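Local coordinates for putative oxidoreductase molybdopterin-binding subunit (Sulfolobus tokodaii, PDB 4ZOH), which probably serves as the large, molybdopterin-binding subunit of an oxidoreductase of the xanthine dehydrogenase and aldehyde oxidase family, carrying a pterin cytosine dinucleotide cofactor, at residues 32-37 with 226-231; 83-88 with 92-97. One frame throughout, in Å; residues are numbered along the deposited sequence.

Contact 1. Residues 32-37 with 226-231; sequences LFVAFV and YALAKL
V34, on the strand 32-38, meets L228, on the helix 223-235, through the last carbon of one leucine branch. Followed outward from its CB, L228 first runs CG anti to the backbone N (chi1 -170°), which takes the chain off the helix toward the strand; CB and CG stay clear of the valine, and the branching at CG then sends CD1 forward as the contact atom. L228 CD1 lies 3.6 Å from V34 CG2, 3.8 Å from V34 CB and 3.9 Å from V34 CG1, so one methyl sits against the whole branched end of the valine. The second touch lies farther along the strand. There F36 presents its ring by the edge: A227 CB lies close to the ring plane, 3.7 Å from F36 CE1 and 4.0 Å from F36 CZ. The phenyl reaches the helix because CG stands anti to the carbonyl carbon (chi1 -63°). Around this pair of contacts, I82 of the neighbouring strand 79-85 packs against V34, F36 and L231, and W241 meets the F36 ring edge to face. All four touching residues are buried, and no hydrogen bond joins the two segments. The helix is therefore held on the face of the mixed sheet by carbon packing alone here, joining the hammerhead region to a helix of the cofactor-binding region.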
loop_
_atom_site.group_PDB
_atom_site.type_symbol
_atom_site.label_atom_id
_atom_site.label_comp_id
_atom_site.label_asym_id
_atom_site.label_seq_id
_atom_site.Cartn_x
_atom_site.Cartn_y
_atom_site.Cartn_z
ATOM N N LEU A 32 -12.018 -3.800 -3.110
ATOM C CA LEU A 32 -13.052 -4.761 -3.414
ATOM C C LEU A 32 -12.470 -5.911 -4.276
ATOM O O LEU A 32 -11.423 -5.741 -4.929
ATOM C CB LEU A 32 -14.204 -4.075 -4.197
ATOM C CG LEU A 32 -15.006 -2.984 -3.453
ATOM C CD1 LEU A 32 -15.980 -2.272 -4.395
ATOM C CD2 LEU A 32 -15.780 -3.655 -2.355
ATOM N N PHE A 33 -13.135 -7.066 -4.264
ATOM C CA PHE A 33 -12.668 -8.213 -5.038
ATOM C C PHE A 33 -13.552 -8.441 -6.244
ATOM O O PHE A 33 -14.777 -8.357 -6.136
ATOM C CB PHE A 33 -12.553 -9.476 -4.183
ATOM C CG PHE A 33 -11.743 -10.531 -4.846
ATOM C CD1 PHE A 33 -12.362 -11.501 -5.683
ATOM C CD2 PHE A 33 -10.304 -10.502 -4.744
ATOM C CE1 PHE A 33 -11.582 -12.453 -6.343
ATOM C CE2 PHE A 33 -9.529 -11.448 -5.423
ATOM C CZ PHE A 33 -10.174 -12.438 -6.207
ATOM N N VAL A 34 -12.909 -8.718 -7.379
ATOM C CA VAL A 34 -13.554 -8.858 -8.706
ATOM C C VAL A 34 -13.346 -10.285 -9.223
ATOM O O VAL A 34 -12.216 -10.779 -9.248
ATOM C CB VAL A 34 -12.966 -7.794 -9.676
ATOM C CG1 VAL A 34 -13.517 -7.864 -11.107
ATOM C CG2 VAL A 34 -13.197 -6.373 -9.121
ATOM N N ALA A 35 -14.419 -10.943 -9.651
ATOM C CA ALA A 35 -14.291 -12.234 -10.331
ATOM C C ALA A 35 -15.068 -12.161 -11.643
ATOM O O ALA A 35 -16.051 -11.396 -11.742
ATOM C CB ALA A 35 -14.788 -13.363 -9.414
ATOM N N PHE A 36 -14.639 -12.944 -12.641
ATOM C CA PHE A 36 -15.325 -13.021 -13.904
ATOM C C PHE A 36 -16.146 -14.296 -14.055
ATOM O O PHE A 36 -15.678 -15.376 -13.705
ATOM C CB PHE A 36 -14.359 -12.832 -15.071
ATOM C CG PHE A 36 -13.711 -11.497 -15.079
ATOM C CD1 PHE A 36 -14.098 -10.512 -16.037
ATOM C CD2 PHE A 36 -12.703 -11.181 -14.125
ATOM C CE1 PHE A 36 -13.519 -9.257 -16.059
ATOM C CE2 PHE A 36 -12.117 -9.901 -14.160
ATOM C CZ PHE A 36 -12.525 -8.939 -15.105
ATOM N N VAL A 37 -17.392 -14.149 -14.536
ATOM C CA VAL A 37 -18.221 -15.272 -15.017
ATOM C C VAL A 37 -17.697 -15.578 -16.406
ATOM O O VAL A 37 -17.423 -14.652 -17.192
ATOM C CB VAL A 37 -19.749 -14.913 -15.088
ATOM C CG1 VAL A 37 -20.608 -16.128 -15.515
ATOM C CG2 VAL A 37 -20.246 -14.371 -13.738
ATOM N N TYR A 226 -8.139 -5.107 -19.050
ATOM C CA TYR A 226 -8.991 -3.999 -19.650
ATOM C C TYR A 226 -10.281 -3.752 -18.870
ATOM O O TYR A 226 -10.600 -2.608 -18.550
ATOM C CB TYR A 226 -9.330 -4.324 -21.109
ATOM C CG TYR A 226 -8.152 -4.251 -22.060
ATOM C CD1 TYR A 226 -7.391 -3.095 -22.161
ATOM C CD2 TYR A 226 -7.817 -5.355 -22.851
ATOM C CE1 TYR A 226 -6.379 -2.962 -23.064
ATOM C CE2 TYR A 226 -6.809 -5.248 -23.778
ATOM C CZ TYR A 226 -6.116 -4.039 -23.887
ATOM O OH TYR A 226 -5.099 -3.937 -24.773
ATOM N N ALA A 227 -10.974 -4.811 -18.532
ATOM C CA ALA A 227 -12.229 -4.681 -17.799
ATOM C C ALA A 227 -12.036 -4.121 -16.398
ATOM O O ALA A 227 -12.798 -3.232 -15.952
ATOM C CB ALA A 227 -12.988 -5.998 -17.750
ATOM N N LEU A 228 -11.004 -4.598 -15.700
ATOM C CA LEU A 228 -10.773 -4.149 -14.319
ATOM C C LEU A 228 -10.486 -2.654 -14.335
ATOM O O LEU A 228 -10.962 -1.881 -13.504
ATOM C CB LEU A 228 -9.557 -4.904 -13.703
ATOM C CG LEU A 228 -9.436 -4.661 -12.205
ATOM C CD1 LEU A 228 -10.590 -5.356 -11.456
ATOM C CD2 LEU A 228 -8.052 -5.182 -11.724
ATOM N N ALA A 229 -9.709 -2.253 -15.331
ATOM C CA ALA A 229 -9.294 -0.906 -15.431
ATOM C C ALA A 229 -10.498 0.057 -15.713
ATOM O O ALA A 229 -10.623 1.131 -15.101
ATOM C CB ALA A 229 -8.277 -0.813 -16.482
ATOM N N LYS A 230 -11.367 -0.376 -16.605
ATOM C CA LYS A 230 -12.529 0.353 -16.986
ATOM C C LYS A 230 -13.516 0.400 -15.787
ATOM O O LYS A 230 -14.034 1.428 -15.477
ATOM C CB LYS A 230 -13.178 -0.375 -18.175
ATOM C CG LYS A 230 -14.595 0.130 -18.474
ATOM C CD LYS A 230 -14.435 1.463 -19.206
ATOM C CE LYS A 230 -15.451 1.596 -20.351
ATOM N NZ LYS A 230 -15.942 2.974 -20.180
ATOM N N LEU A 231 -13.780 -0.725 -15.148
ATOM C CA LEU A 231 -14.490 -0.703 -13.893
ATOM C C LEU A 231 -13.957 0.231 -12.800
ATOM O O LEU A 231 -14.774 0.848 -12.068
ATOM C CB LEU A 231 -14.674 -2.095 -13.337
ATOM C CG LEU A 231 -15.581 -3.007 -14.165
ATOM C CD1 LEU A 231 -15.445 -4.414 -13.642
ATOM C CD2 LEU A 231 -17.040 -2.543 -14.112
#

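Contact 2. Residues 83-88 with 92-97; sequences VIAKDR and YDLIES
V83, on the strand 79-85, is the first residue to meet the helix 88-95, and it touches two side chains of it. Its CB lies 3.9 Å from L94 CD2, while V83 CG2 stands 3.9 Å from I95 CD1, the valine and isoleucine side chains crossing at about a right angle. With V83 CG1 anti to the carbonyl carbon (chi1 -51°), CG2 is left between the backbone N and the carbonyl carbon, where it meets I95. At I84 the side chain turns from the helix to L231 and L235 of helix 223-235, and the backbone takes over: I84 O comes 3.4 Å from L94 CD2. A85 adds a looser touch, A85 CB lying 4.5 Å from L94 CD2. After the strand ends, D87 takes the N-cap position, its OD1 accepting a hydrogen bond from E90 N. R88 opens the helix, and R88 O accepts from Y92 N at 3.1 Å, a moderately bent first-turn bond (144° at the hydrogen). R88 O also lies at the edge of the Y92 ring, near its plane, 3.1 Å from Y92 CD1. Farther out, R88 is salt-bridged to D24 and Y92 OH is hydrogen-bonded to E247. Aliphatic side chains thus fill the contact where the helix turns back along the strand that precedes it, while the polar ends of R88 and Y92 find their partners beyond the two segments.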
loop_
_atom_site.group_PDB
_atom_site.type_symbol
_atom_site.label_atom_id
_atom_site.label_comp_id
_atom_site.label_asym_id
_atom_site.label_seq_id
_atom_site.Cartn_x
_atom_site.Cartn_y
_atom_site.Cartn_z
ATOM N N VAL A 83 -18.397 -9.888 -11.550
ATOM C CA VAL A 83 -19.022 -9.647 -10.308
ATOM C C VAL A 83 -18.041 -8.902 -9.401
ATOM O O VAL A 83 -16.785 -9.094 -9.524
ATOM C CB VAL A 83 -19.572 -10.886 -9.630
ATOM C CG1 VAL A 83 -20.481 -11.705 -10.608
ATOM C CG2 VAL A 83 -18.506 -11.775 -9.000
ATOM N N ILE A 84 -18.614 -8.080 -8.489
ATOM C CA ILE A 84 -17.844 -7.323 -7.461
ATOM C C ILE A 84 -18.370 -7.597 -6.049
ATOM O O ILE A 84 -19.591 -7.589 -5.807
ATOM C CB ILE A 84 -17.793 -5.825 -7.775
ATOM C CG1 ILE A 84 -17.524 -5.648 -9.283
ATOM C CG2 ILE A 84 -16.776 -5.104 -6.842
ATOM C CD1 ILE A 84 -16.776 -4.428 -9.749
ATOM N N ALA A 85 -17.481 -7.939 -5.123
ATOM C CA ALA A 85 -17.944 -8.170 -3.760
ATOM C C ALA A 85 -16.888 -7.705 -2.731
ATOM O O ALA A 85 -15.785 -7.267 -3.092
ATOM C CB ALA A 85 -18.327 -9.639 -3.543
ATOM N N LYS A 86 -17.240 -7.827 -1.467
ATOM C CA LYS A 86 -16.438 -7.370 -0.356
ATOM C C LYS A 86 -15.150 -8.119 -0.265
ATOM O O LYS A 86 -14.186 -7.537 0.192
ATOM C CB LYS A 86 -17.244 -7.559 0.928
ATOM C CG LYS A 86 -16.527 -7.501 2.270
ATOM C CD LYS A 86 -17.233 -8.357 3.332
ATOM C CE LYS A 86 -17.164 -7.713 4.710
ATOM N NZ LYS A 86 -18.417 -7.887 5.521
ATOM N N ASP A 87 -15.159 -9.415 -0.607
ATOM C CA ASP A 87 -13.932 -10.241 -0.637
ATOM C C ASP A 87 -14.055 -11.441 -1.581
ATOM O O ASP A 87 -15.147 -11.701 -2.126
ATOM C CB ASP A 87 -13.504 -10.665 0.770
ATOM C CG ASP A 87 -14.241 -11.825 1.268
ATOM O OD1 ASP A 87 -15.274 -12.244 0.738
ATOM O OD2 ASP A 87 -13.778 -12.357 2.222
ATOM N N ARG A 88 -12.957 -12.172 -1.779
ATOM C CA ARG A 88 -12.922 -13.245 -2.768
ATOM C C ARG A 88 -13.955 -14.353 -2.533
ATOM O O ARG A 88 -14.497 -14.882 -3.516
ATOM C CB ARG A 88 -11.533 -13.852 -2.906
ATOM C CG ARG A 88 -10.842 -14.238 -1.607
ATOM C CD ARG A 88 -9.307 -14.305 -1.893
ATOM N NE ARG A 88 -8.739 -12.956 -2.057
ATOM C CZ ARG A 88 -7.564 -12.738 -2.649
ATOM N NH1 ARG A 88 -6.837 -13.778 -3.146
ATOM N NH2 ARG A 88 -7.110 -11.507 -2.758
ATOM N N TYR A 92 -17.109 -15.250 -5.086
ATOM C CA TYR A 92 -17.383 -16.516 -5.757
ATOM C C TYR A 92 -18.776 -17.038 -5.406
ATOM O O TYR A 92 -19.379 -17.678 -6.233
ATOM C CB TYR A 92 -16.232 -17.525 -5.634
ATOM C CG TYR A 92 -15.106 -17.176 -6.649
ATOM C CD1 TYR A 92 -14.127 -16.185 -6.323
ATOM C CD2 TYR A 92 -15.007 -17.794 -7.924
ATOM C CE1 TYR A 92 -13.089 -15.832 -7.197
ATOM C CE2 TYR A 92 -13.963 -17.432 -8.840
ATOM C CZ TYR A 92 -12.995 -16.443 -8.451
ATOM O OH TYR A 92 -11.930 -16.006 -9.238
ATOM N N ASP A 93 -19.292 -16.708 -4.222
ATOM C CA ASP A 93 -20.717 -16.917 -3.922
ATOM C C ASP A 93 -21.548 -16.174 -4.954
ATOM O O ASP A 93 -22.406 -16.773 -5.578
ATOM C CB ASP A 93 -21.102 -16.412 -2.523
ATOM C CG ASP A 93 -20.427 -17.130 -1.471
ATOM O OD1 ASP A 93 -20.013 -18.276 -1.732
ATOM O OD2 ASP A 93 -20.304 -16.559 -0.345
ATOM N N LEU A 94 -21.257 -14.878 -5.159
ATOM C CA LEU A 94 -22.014 -14.068 -6.095
ATOM C C LEU A 94 -21.978 -14.573 -7.523
ATOM O O LEU A 94 -22.946 -14.387 -8.258
ATOM C CB LEU A 94 -21.560 -12.617 -6.013
ATOM C CG LEU A 94 -22.345 -11.540 -6.763
ATOM C CD1 LEU A 94 -23.815 -11.488 -6.360
ATOM C CD2 LEU A 94 -21.673 -10.232 -6.431
ATOM N N ILE A 95 -20.861 -15.205 -7.936
ATOM C CA ILE A 95 -20.761 -15.806 -9.277
ATOM C C ILE A 95 -21.986 -16.754 -9.517
ATOM O O ILE A 95 -22.595 -16.734 -10.572
ATOM C CB ILE A 95 -19.434 -16.608 -9.481
ATOM C CG1 ILE A 95 -18.208 -15.698 -9.649
ATOM C CG2 ILE A 95 -19.543 -17.546 -10.707
ATOM C CD1 ILE A 95 -18.066 -15.062 -11.011
ATOM N N GLU A 96 -22.333 -17.551 -8.525
ATOM C CA GLU A 96 -23.407 -18.544 -8.619
ATOM C C GLU A 96 -24.805 -17.946 -8.797
ATOM O O GLU A 96 -25.730 -18.668 -9.155
ATOM C CB GLU A 96 -23.446 -19.356 -7.348
ATOM C CG GLU A 96 -22.201 -20.193 -7.132
ATOM C CD GLU A 96 -22.201 -20.893 -5.793
ATOM O OE1 GLU A 96 -22.892 -20.434 -4.865
ATOM O OE2 GLU A 96 -21.498 -21.900 -5.669
ATOM N N SER A 97 -24.957 -16.643 -8.544
ATOM C CA SER A 97 -26.230 -15.951 -8.751
ATOM C C SER A 97 -26.354 -15.358 -10.105
ATOM O O SER A 97 -27.445 -14.899 -10.433
ATOM C CB SER A 97 -26.416 -14.803 -7.755
ATOM O OG SER A 97 -26.450 -15.360 -6.473
#

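Overall arrangement
Both contacts clasp one mixed sheet, in which strands 32-38 and 79-85 are antiparallel neighbours. Their centres are 11 Å apart, and backbone pairing ties them: A35 O lies 2.8 Å from V83 N and F33 N 2.9 Å from A85 O, both probable hydrogen bonds. Helix 223-235 packs on one face and helix 88-95 on the other, with alternate residues of strand 32-38 serving each: V34 and F36 the former, F33, A35 and V37 the latter. Contact 1 is buried and wholly apolar. Contact 2 is only partly buried; its aliphatic centre gives way to acidic residues, D87, D93 and E96, salt-bridged to basic side chains of other protein chains.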